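Local structure of Alpha/beta fold hydrolase (Pseudomonas aeruginosa, 6I8W) at residues A163-A168 / E267-L272; Y110-Q115 / R235-E240; T114-V119 / G140-L145. The protein hydrolyses phospholipids as a membrane phospholipase A and is a virulence factor of this bacterium. All blocks are in the same frame, centred on the assembly; numbering follows the deposited sequence. Where two conformers were deposited one is given.

Contact 1. Residues A163-A168 / E267-L272; sequences AGVMPA and EVMRPL. With CO2 (carbon dioxide), chain G.
Val165 and Val268 meet end on and form the middle of this contact. No hydrogen bond or salt bridge joins residues 163-168 to residues 267-272, so the join is apolar. Val165 CB lies 3.9 Å from Val268 CG1. Val165 CG1 touches the same methyl and also meets Met269 CG at 3.7 Å. The Val165 and Met269 side chains lie nearly perpendicular. Val268 divides its two methyls between two neighbours. With CG1 anti to the backbone N (chi1 169°), that branch faces Val165, while CG2 turns to the chain further on. Val268 CG2 lies 3.8 Å from Pro167 CA and 3.9 Å from the backbone O of Met166. The Pro167 ring stands a little further off, its CB 4.4 Å from Val268 CG2.

Polar bonds fix the loop from other directions. Met166 N is hydrogen-bonded to Glu240 OE2, Gly164 bonds through its backbone to Leu239, and Ala163 bonds likewise to Ser137. On the helical side, Leu272 N bonds to Met269 O at 3.0 Å. Met269 runs inward to Leu252 and Trp254 of strand 250-255.

A carbon dioxide molecule lies near the end of residues 267-272, with its O2 3.4 Å from Leu272 O.

The arrangement belongs to the alpha/beta hydrolase fold. The loop leaves strand 154-160 and leads to the helices inserted before strand 250-255. It packs on helix 265-269, which lies in the crossover between the parallel strands 250-255 and 276-281.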
loop_
_atom_site.group_PDB
_atom_site.type_symbol
_atom_site.label_atom_id
_atom_site.label_comp_id
_atom_site.label_asym_id
_atom_site.label_seq_id
_atom_site.Cartn_x
_atom_site.Cartn_y
_atom_site.Cartn_z
ATOM N N ALA A 163 -8.912 -6.008 0.297
ATOM C CA ALA A 163 -10.324 -5.710 0.076
ATOM C C ALA A 163 -10.861 -6.620 -1.021
ATOM O O ALA A 163 -10.086 -7.286 -1.704
ATOM C CB ALA A 163 -10.517 -4.225 -0.296
ATOM N N GLY A 164 -12.181 -6.650 -1.199
ATOM C CA GLY A 164 -12.754 -7.372 -2.322
ATOM C C GLY A 164 -13.725 -8.506 -2.023
ATOM O O GLY A 164 -14.337 -9.045 -2.945
ATOM N N VAL A 165 -13.879 -8.885 -0.755
ATOM C CA VAL A 165 -14.930 -9.833 -0.408
ATOM C C VAL A 165 -15.838 -9.287 0.683
ATOM O O VAL A 165 -15.494 -8.331 1.373
ATOM C CB VAL A 165 -14.361 -11.202 0.060
ATOM C CG1 VAL A 165 -13.535 -11.837 -1.043
ATOM C CG2 VAL A 165 -13.529 -11.032 1.321
ATOM N N MET A 166 -17.001 -9.911 0.815
ATOM C CA MET A 166 -17.977 -9.559 1.841
ATOM C C MET A 166 -18.105 -10.697 2.850
ATOM O O MET A 166 -18.833 -11.650 2.614
ATOM C CB MET A 166 -19.335 -9.247 1.202
ATOM C CG MET A 166 -19.414 -7.852 0.578
ATOM S SD MET A 166 -20.940 -7.542 -0.355
ATOM C CE MET A 166 -20.544 -8.344 -1.910
ATOM N N PRO A 167 -17.383 -10.598 3.978
ATOM C CA PRO A 167 -17.318 -11.632 5.015
ATOM C C PRO A 167 -18.482 -11.578 6.001
ATOM O O PRO A 167 -19.286 -10.636 5.977
ATOM C CB PRO A 167 -16.005 -11.321 5.728
ATOM C CG PRO A 167 -15.761 -9.861 5.495
ATOM C CD PRO A 167 -16.678 -9.376 4.393
ATOM N N ALA A 168 -18.545 -12.583 6.869
ATOM C CA ALA A 168 -19.647 -12.737 7.813
ATOM C C ALA A 168 -19.703 -11.610 8.844
ATOM O O ALA A 168 -20.778 -11.155 9.207
ATOM C CB ALA A 168 -19.543 -14.085 8.513
ATOM N N GLU A 267 -12.255 -16.961 5.387
ATOM C CA GLU A 267 -13.203 -18.065 5.227
ATOM C C GLU A 267 -13.994 -17.947 3.922
ATOM O O GLU A 267 -14.418 -18.946 3.360
ATOM C CB GLU A 267 -14.154 -18.145 6.428
ATOM C CG GLU A 267 -13.461 -18.068 7.789
ATOM C CD GLU A 267 -12.462 -19.204 8.019
ATOM O OE1 GLU A 267 -12.611 -20.284 7.405
ATOM O OE2 GLU A 267 -11.525 -19.017 8.822
ATOM N N VAL A 268 -14.180 -16.727 3.432
ATOM C CA VAL A 268 -14.828 -16.543 2.137
ATOM C C VAL A 268 -13.882 -16.996 1.022
ATOM O O VAL A 268 -14.292 -17.686 0.099
ATOM C CB VAL A 268 -15.236 -15.074 1.901
ATOM C CG1 VAL A 268 -15.669 -14.855 0.455
ATOM C CG2 VAL A 268 -16.338 -14.662 2.871
ATOM N N MET A 269 -12.611 -16.620 1.122
ATOM C CA MET A 269 -11.673 -16.802 0.019
ATOM C C MET A 269 -11.077 -18.199 -0.088
ATOM O O MET A 269 -10.780 -18.681 -1.184
ATOM C CB MET A 269 -10.540 -15.780 0.140
ATOM C CG MET A 269 -11.011 -14.350 -0.073
ATOM S SD MET A 269 -9.608 -13.215 -0.084
ATOM C CE MET A 269 -9.146 -13.217 1.646
ATOM N N ARG A 270 -10.835 -18.815 1.060
ATOM C CA ARG A 270 -10.154 -20.102 1.098
ATOM C C ARG A 270 -10.812 -21.176 0.197
ATOM O O ARG A 270 -10.122 -21.746 -0.649
ATOM C CB ARG A 270 -10.049 -20.565 2.548
ATOM C CG ARG A 270 -9.008 -21.590 2.804
ATOM C CD ARG A 270 -8.808 -21.718 4.297
ATOM N NE ARG A 270 -8.551 -23.096 4.671
ATOM C CZ ARG A 270 -8.865 -23.615 5.850
ATOM N NH1 ARG A 270 -9.455 -22.865 6.778
ATOM N NH2 ARG A 270 -8.594 -24.885 6.096
ATOM N N PRO A 271 -12.141 -21.425 0.337
ATOM C CA PRO A 271 -12.806 -22.414 -0.531
ATOM C C PRO A 271 -12.782 -22.064 -2.018
ATOM O O PRO A 271 -13.012 -22.936 -2.855
ATOM C CB PRO A 271 -14.267 -22.406 -0.048
ATOM C CG PRO A 271 -14.254 -21.759 1.269
ATOM C CD PRO A 271 -13.111 -20.788 1.247
ATOM N N LEU A 272 -12.579 -20.789 -2.333
ATOM C CA LEU A 272 -12.691 -20.318 -3.712
ATOM C C LEU A 272 -11.353 -20.348 -4.447
ATOM O O LEU A 272 -11.315 -20.162 -5.660
ATOM C CB LEU A 272 -13.280 -18.896 -3.745
ATOM C CG LEU A 272 -14.654 -18.687 -3.096
ATOM C CD1 LEU A 272 -15.016 -17.211 -3.073
ATOM C CD2 LEU A 272 -15.742 -19.486 -3.816
HETATM C C CO2 G . -11.561 -24.103 -6.262
HETATM O O1 CO2 G . -10.906 -24.951 -5.896
HETATM O O2 CO2 G . -12.219 -23.256 -6.627
#

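Contact 2. Residues Y110-Q115 / R235-E240; sequences YDVGTQ and RYIPLE
The carboxylate of Asp111, whose CB packs on Arg235, is met from above its plane, Thr114 N lying 43° out of it. The Tyr110 ring has Gln115 NE2 in plane at its edge. Asp111 is the N-cap of helix 112-125. Its CG stands between the backbone N and the carbonyl carbon (chi1 69°), which turns the carboxylate over the first turn. The capping bond from Thr114 N to Asp111 OD2 is 2.8 Å long and nearly straight at 164°.

Across the contact, Asp111 CB touches Arg235 CB at 3.7 Å, and Arg235 CD lies alongside.

Ile237 points its CD1 methyl at the first helical turn. It lies 3.7 Å from both N and CA of Gly113, where the lack of a side chain gives it room. Ile237 CD1 also meets Val112 CG2 at 4.2 Å as the two side chains run by one another in opposing senses. Val112 packs further on Leu232 of helix 208-234.

One water ties the backbones together, accepting from Val112 N at 3.1 Å and donating to Arg235 O at 2.9 Å.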
loop_
_atom_site.group_PDB
_atom_site.type_symbol
_atom_site.label_atom_id
_atom_site.label_comp_id
_atom_site.label_asym_id
_atom_site.label_seq_id
_atom_site.Cartn_x
_atom_site.Cartn_y
_atom_site.Cartn_z
ATOM N N TYR A 110 -10.387 5.321 -11.022
ATOM C CA TYR A 110 -9.480 4.747 -10.057
ATOM C C TYR A 110 -10.051 3.485 -9.432
ATOM O O TYR A 110 -9.611 3.071 -8.365
ATOM C CB TYR A 110 -9.132 5.771 -8.975
ATOM C CG TYR A 110 -8.329 6.936 -9.496
ATOM C CD1 TYR A 110 -6.959 6.823 -9.685
ATOM C CD2 TYR A 110 -8.939 8.144 -9.808
ATOM C CE1 TYR A 110 -6.220 7.879 -10.170
ATOM C CE2 TYR A 110 -8.204 9.211 -10.284
ATOM C CZ TYR A 110 -6.840 9.063 -10.460
ATOM O OH TYR A 110 -6.092 10.108 -10.934
ATOM N N ASP A 111 -11.033 2.885 -10.102
ATOM C CA ASP A 111 -11.548 1.585 -9.688
ATOM C C ASP A 111 -10.448 0.528 -9.774
ATOM O O ASP A 111 -9.492 0.680 -10.535
ATOM C CB ASP A 111 -12.734 1.172 -10.562
ATOM C CG ASP A 111 -12.320 0.864 -11.979
ATOM O OD1 ASP A 111 -12.229 1.807 -12.794
ATOM O OD2 ASP A 111 -12.040 -0.318 -12.268
ATOM N N VAL A 112 -10.591 -0.558 -9.023
ATOM C CA VAL A 112 -9.502 -1.532 -8.904
ATOM C C VAL A 112 -9.279 -2.294 -10.215
ATOM O O VAL A 112 -8.190 -2.808 -10.468
ATOM C CB VAL A 112 -9.763 -2.527 -7.760
ATOM C CG1 VAL A 112 -9.675 -1.819 -6.419
ATOM C CG2 VAL A 112 -11.126 -3.211 -7.933
ATOM N N GLY A 113 -10.320 -2.379 -11.039
ATOM C CA GLY A 113 -10.201 -3.019 -12.338
ATOM C C GLY A 113 -9.294 -2.252 -13.292
ATOM O O GLY A 113 -8.380 -2.816 -13.892
ATOM N N THR A 114 -9.544 -0.954 -13.419
ATOM C CA THR A 114 -8.682 -0.071 -14.196
ATOM C C THR A 114 -7.256 -0.053 -13.601
ATOM O O THR A 114 -6.262 -0.119 -14.320
ATOM C CB THR A 114 -9.266 1.359 -14.236
ATOM O OG1 THR A 114 -10.613 1.303 -14.715
ATOM C CG2 THR A 114 -8.443 2.270 -15.131
ATOM N N GLN A 115 -7.158 0.013 -12.279
ATOM C CA GLN A 115 -5.841 0.032 -11.640
ATOM C C GLN A 115 -5.061 -1.269 -11.913
ATOM O O GLN A 115 -3.864 -1.226 -12.169
ATOM C CB GLN A 115 -5.989 0.266 -10.134
ATOM C CG GLN A 115 -6.468 1.671 -9.759
ATOM C CD GLN A 115 -5.342 2.713 -9.828
ATOM O OE1 GLN A 115 -4.614 2.806 -10.814
ATOM N NE2 GLN A 115 -5.188 3.475 -8.761
ATOM N N ARG A 235 -17.834 1.717 -7.968
ATOM C CA ARG A 235 -17.298 0.872 -9.033
ATOM C C ARG A 235 -16.652 -0.370 -8.431
ATOM O O ARG A 235 -15.662 -0.893 -8.942
ATOM C CB ARG A 235 -16.287 1.652 -9.875
ATOM C CG ARG A 235 -16.867 2.950 -10.449
ATOM C CD ARG A 235 -15.841 3.774 -11.232
ATOM N NE ARG A 235 -16.308 5.156 -11.404
ATOM C CZ ARG A 235 -15.756 6.051 -12.219
ATOM N NH1 ARG A 235 -14.709 5.723 -12.966
ATOM N NH2 ARG A 235 -16.260 7.276 -12.296
ATOM N N TYR A 236 -17.242 -0.840 -7.337
ATOM C CA TYR A 236 -16.733 -1.994 -6.604
ATOM C C TYR A 236 -16.793 -3.254 -7.451
ATOM O O TYR A 236 -17.788 -3.514 -8.098
ATOM C CB TYR A 236 -17.540 -2.171 -5.317
ATOM C CG TYR A 236 -17.166 -3.364 -4.465
ATOM C CD1 TYR A 236 -16.094 -3.298 -3.588
ATOM C CD2 TYR A 236 -17.922 -4.537 -4.499
ATOM C CE1 TYR A 236 -15.757 -4.376 -2.787
ATOM C CE2 TYR A 236 -17.594 -5.620 -3.700
ATOM C CZ TYR A 236 -16.501 -5.530 -2.848
ATOM O OH TYR A 236 -16.158 -6.584 -2.037
ATOM N N ILE A 237 -15.715 -4.028 -7.455
ATOM C CA ILE A 237 -15.697 -5.306 -8.162
ATOM C C ILE A 237 -15.545 -6.456 -7.172
ATOM O O ILE A 237 -14.494 -6.605 -6.547
ATOM C CB ILE A 237 -14.552 -5.370 -9.197
ATOM C CG1 ILE A 237 -14.683 -4.233 -10.219
ATOM C CG2 ILE A 237 -14.525 -6.725 -9.880
ATOM C CD1 ILE A 237 -13.519 -4.148 -11.199
ATOM N N PRO A 238 -16.600 -7.266 -7.014
ATOM C CA PRO A 238 -16.520 -8.412 -6.101
ATOM C C PRO A 238 -15.458 -9.410 -6.539
ATOM O O PRO A 238 -15.363 -9.728 -7.723
ATOM C CB PRO A 238 -17.921 -9.026 -6.179
ATOM C CG PRO A 238 -18.499 -8.517 -7.468
ATOM C CD PRO A 238 -17.915 -7.162 -7.675
ATOM N N LEU A 239 -14.658 -9.896 -5.597
ATOM C CA LEU A 239 -13.649 -10.897 -5.908
ATOM C C LEU A 239 -14.185 -12.330 -5.935
ATOM O O LEU A 239 -13.579 -13.204 -6.558
ATOM C CB LEU A 239 -12.508 -10.830 -4.900
ATOM C CG LEU A 239 -11.509 -9.695 -5.081
ATOM C CD1 LEU A 239 -10.429 -9.817 -4.023
ATOM C CD2 LEU A 239 -10.913 -9.738 -6.485
ATOM N N GLU A 240 -15.297 -12.575 -5.242
ATOM C CA GLU A 240 -15.821 -13.936 -5.110
ATOM C C GLU A 240 -15.956 -14.665 -6.463
ATOM O O GLU A 240 -15.580 -15.828 -6.561
ATOM C CB GLU A 240 -17.159 -13.937 -4.361
ATOM C CG GLU A 240 -17.042 -13.647 -2.866
ATOM C CD GLU A 240 -17.110 -12.157 -2.531
ATOM O OE1 GLU A 240 -16.989 -11.315 -3.452
ATOM O OE2 GLU A 240 -17.301 -11.830 -1.339
HETATM O O HOH W 1 -13.257 -0.408 -7.456
#

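Contact 3. Residues T114-V119 / G140-L145; sequences TQAERV and GHIAAL
Helix segments 114-119 and 140-145 pack with their axes 8.5 Å apart and cross at -68°, the closest CA pair being Ala116 and Ile142. Ile142 carries most of the packing, and its branches go to different places. Its CG2 is anti to the backbone N and rests on the helix backbone, 3.7 Å from Ala116 CA. The same methyl meets Val119 CG2 at 4.0 Å. Ile142 CD1 instead reaches Gln115 CB at 3.6 Å, the two side chains lying aslant.

Ala116 is small enough to let the helices come close. Its CB lies 3.6 Å from the backbone O of Ile142 and 4.0 Å from Leu145 CB.

The amide of Gln115 leads away from this interface, its chain bending at chi2 (-78°). Its OE1 accepts from Arg118 NH1 at 3.0 Å. The Gln115 oxygen lies in the guanidinium plane, but the donor stands 69° above the carbonyl plane. Gln115 NE2 is bonded to Pro97 O. Thr114 CG2 lies over one guanidinium face of Arg118, offset toward its rim.

No hydrogen bond joins the two segments. Beyond them, Glu117 forms a salt bridge with Arg149 on helix 138-149. Both helices also touch the central sheet: Val119 packs on Leu66 and Ile68, and Ala143 on Ile68, all in strand 64-68.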
loop_
_atom_site.group_PDB
_atom_site.type_symbol
_atom_site.label_atom_id
_atom_site.label_comp_id
_atom_site.label_asym_id
_atom_site.label_seq_id
_atom_site.Cartn_x
_atom_site.Cartn_y
_atom_site.Cartn_z
ATOM N N THR A 114 -9.544 -0.954 -13.419
ATOM C CA THR A 114 -8.682 -0.071 -14.196
ATOM C C THR A 114 -7.256 -0.053 -13.601
ATOM O O THR A 114 -6.262 -0.119 -14.320
ATOM C CB THR A 114 -9.266 1.359 -14.236
ATOM O OG1 THR A 114 -10.613 1.303 -14.715
ATOM C CG2 THR A 114 -8.443 2.270 -15.131
ATOM N N GLN A 115 -7.158 0.013 -12.279
ATOM C CA GLN A 115 -5.841 0.032 -11.640
ATOM C C GLN A 115 -5.061 -1.269 -11.913
ATOM O O GLN A 115 -3.864 -1.226 -12.169
ATOM C CB GLN A 115 -5.989 0.266 -10.134
ATOM C CG GLN A 115 -6.468 1.671 -9.759
ATOM C CD GLN A 115 -5.342 2.713 -9.828
ATOM O OE1 GLN A 115 -4.614 2.806 -10.814
ATOM N NE2 GLN A 115 -5.188 3.475 -8.761
ATOM N N ALA A 116 -5.740 -2.415 -11.905
ATOM C CA ALA A 116 -5.061 -3.687 -12.175
ATOM C C ALA A 116 -4.460 -3.709 -13.587
ATOM O O ALA A 116 -3.382 -4.257 -13.802
ATOM C CB ALA A 116 -6.012 -4.867 -11.981
ATOM N N GLU A 117 -5.141 -3.099 -14.554
ATOM C CA GLU A 117 -4.576 -3.024 -15.898
ATOM C C GLU A 117 -3.362 -2.080 -15.961
ATOM O O GLU A 117 -2.397 -2.359 -16.669
ATOM C CB GLU A 117 -5.637 -2.587 -16.908
ATOM C CG GLU A 117 -6.714 -3.626 -17.087
ATOM C CD GLU A 117 -6.140 -5.034 -17.169
ATOM O OE1 GLU A 117 -5.312 -5.299 -18.069
ATOM O OE2 GLU A 117 -6.506 -5.872 -16.315
ATOM N N ARG A 118 -3.406 -0.976 -15.223
ATOM C CA ARG A 118 -2.254 -0.079 -15.152
ATOM C C ARG A 118 -1.032 -0.800 -14.551
ATOM O O ARG A 118 0.102 -0.589 -14.991
ATOM C CB ARG A 118 -2.592 1.178 -14.326
ATOM C CG ARG A 118 -3.716 2.071 -14.939
ATOM C CD ARG A 118 -3.813 3.429 -14.219
ATOM N NE ARG A 118 -4.844 4.288 -14.805
ATOM C CZ ARG A 118 -5.968 4.648 -14.190
ATOM N NH1 ARG A 118 -6.212 4.220 -12.956
ATOM N NH2 ARG A 118 -6.850 5.436 -14.811
ATOM N N VAL A 119 -1.258 -1.638 -13.542
ATOM C CA VAL A 119 -0.153 -2.346 -12.896
ATOM C C VAL A 119 0.472 -3.346 -13.874
ATOM O O VAL A 119 1.696 -3.471 -13.951
ATOM C CB VAL A 119 -0.598 -3.084 -11.619
ATOM C CG1 VAL A 119 0.555 -3.910 -11.063
ATOM C CG2 VAL A 119 -1.087 -2.102 -10.565
ATOM N N GLY A 140 -4.332 -5.238 -2.524
ATOM C CA GLY A 140 -4.581 -6.672 -2.604
ATOM C C GLY A 140 -5.768 -6.955 -3.508
ATOM O O GLY A 140 -5.782 -7.934 -4.250
ATOM N N HIS A 141 -6.776 -6.089 -3.436
ATOM C CA HIS A 141 -7.947 -6.197 -4.307
ATOM C C HIS A 141 -7.485 -6.139 -5.771
ATOM O O HIS A 141 -7.867 -6.969 -6.601
ATOM C CB HIS A 141 -8.949 -5.076 -3.991
ATOM C CG HIS A 141 -10.310 -5.278 -4.591
ATOM N ND1 HIS A 141 -11.380 -4.457 -4.299
ATOM C CD2 HIS A 141 -10.776 -6.210 -5.455
ATOM C CE1 HIS A 141 -12.448 -4.875 -4.960
ATOM N NE2 HIS A 141 -12.107 -5.933 -5.672
ATOM N N ILE A 142 -6.632 -5.160 -6.056
ATOM C CA ILE A 142 -6.020 -4.971 -7.371
ATOM C C ILE A 142 -5.124 -6.157 -7.787
ATOM O O ILE A 142 -5.186 -6.625 -8.924
ATOM C CB ILE A 142 -5.181 -3.669 -7.373
ATOM C CG1 ILE A 142 -6.104 -2.437 -7.306
ATOM C CG2 ILE A 142 -4.242 -3.614 -8.580
ATOM C CD1 ILE A 142 -5.369 -1.154 -6.859
ATOM N N ALA A 143 -4.286 -6.630 -6.867
ATOM C CA ALA A 143 -3.393 -7.758 -7.154
ATOM C C ALA A 143 -4.179 -9.017 -7.507
ATOM O O ALA A 143 -3.794 -9.775 -8.392
ATOM C CB ALA A 143 -2.489 -8.046 -5.969
ATOM N N ALA A 144 -5.267 -9.258 -6.789
ATOM C CA ALA A 144 -6.073 -10.443 -7.070
ATOM C C ALA A 144 -6.636 -10.387 -8.492
ATOM O O ALA A 144 -6.648 -11.397 -9.192
ATOM C CB ALA A 144 -7.196 -10.587 -6.054
ATOM N N LEU A 145 -7.071 -9.207 -8.934
ATOM C CA LEU A 145 -7.632 -9.088 -10.287
ATOM C C LEU A 145 -6.559 -9.276 -11.361
ATOM O O LEU A 145 -6.811 -9.883 -12.396
ATOM C CB LEU A 145 -8.335 -7.742 -10.482
ATOM C CG LEU A 145 -9.642 -7.593 -9.709
ATOM C CD1 LEU A 145 -10.188 -6.177 -9.879
ATOM C CD2 LEU A 145 -10.667 -8.646 -10.146
#

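How the contacts relate
Contacts 2 and 3 both use helix 112-125 and share Thr114 and Gln115; their centres are 8 Å apart. His141 of helix 138-149 joins them, its NE2 2.6 Å from Ile237 O in a probable hydrogen bond. Contact 1 lies about 15 Å, centre to centre, from contact 2. Residues 235-240 connect the two, with Leu239 N 2.8 Å from Gly164 O, again a probable hydrogen bond. Helix 138-149 begins within a GxSxG sequence consistent with a nucleophile elbow, which Ile142 of contact 3 touches. A bound myristic acid lies about 11 Å from the Ile142 side chain and about 12 Å from that of Val112.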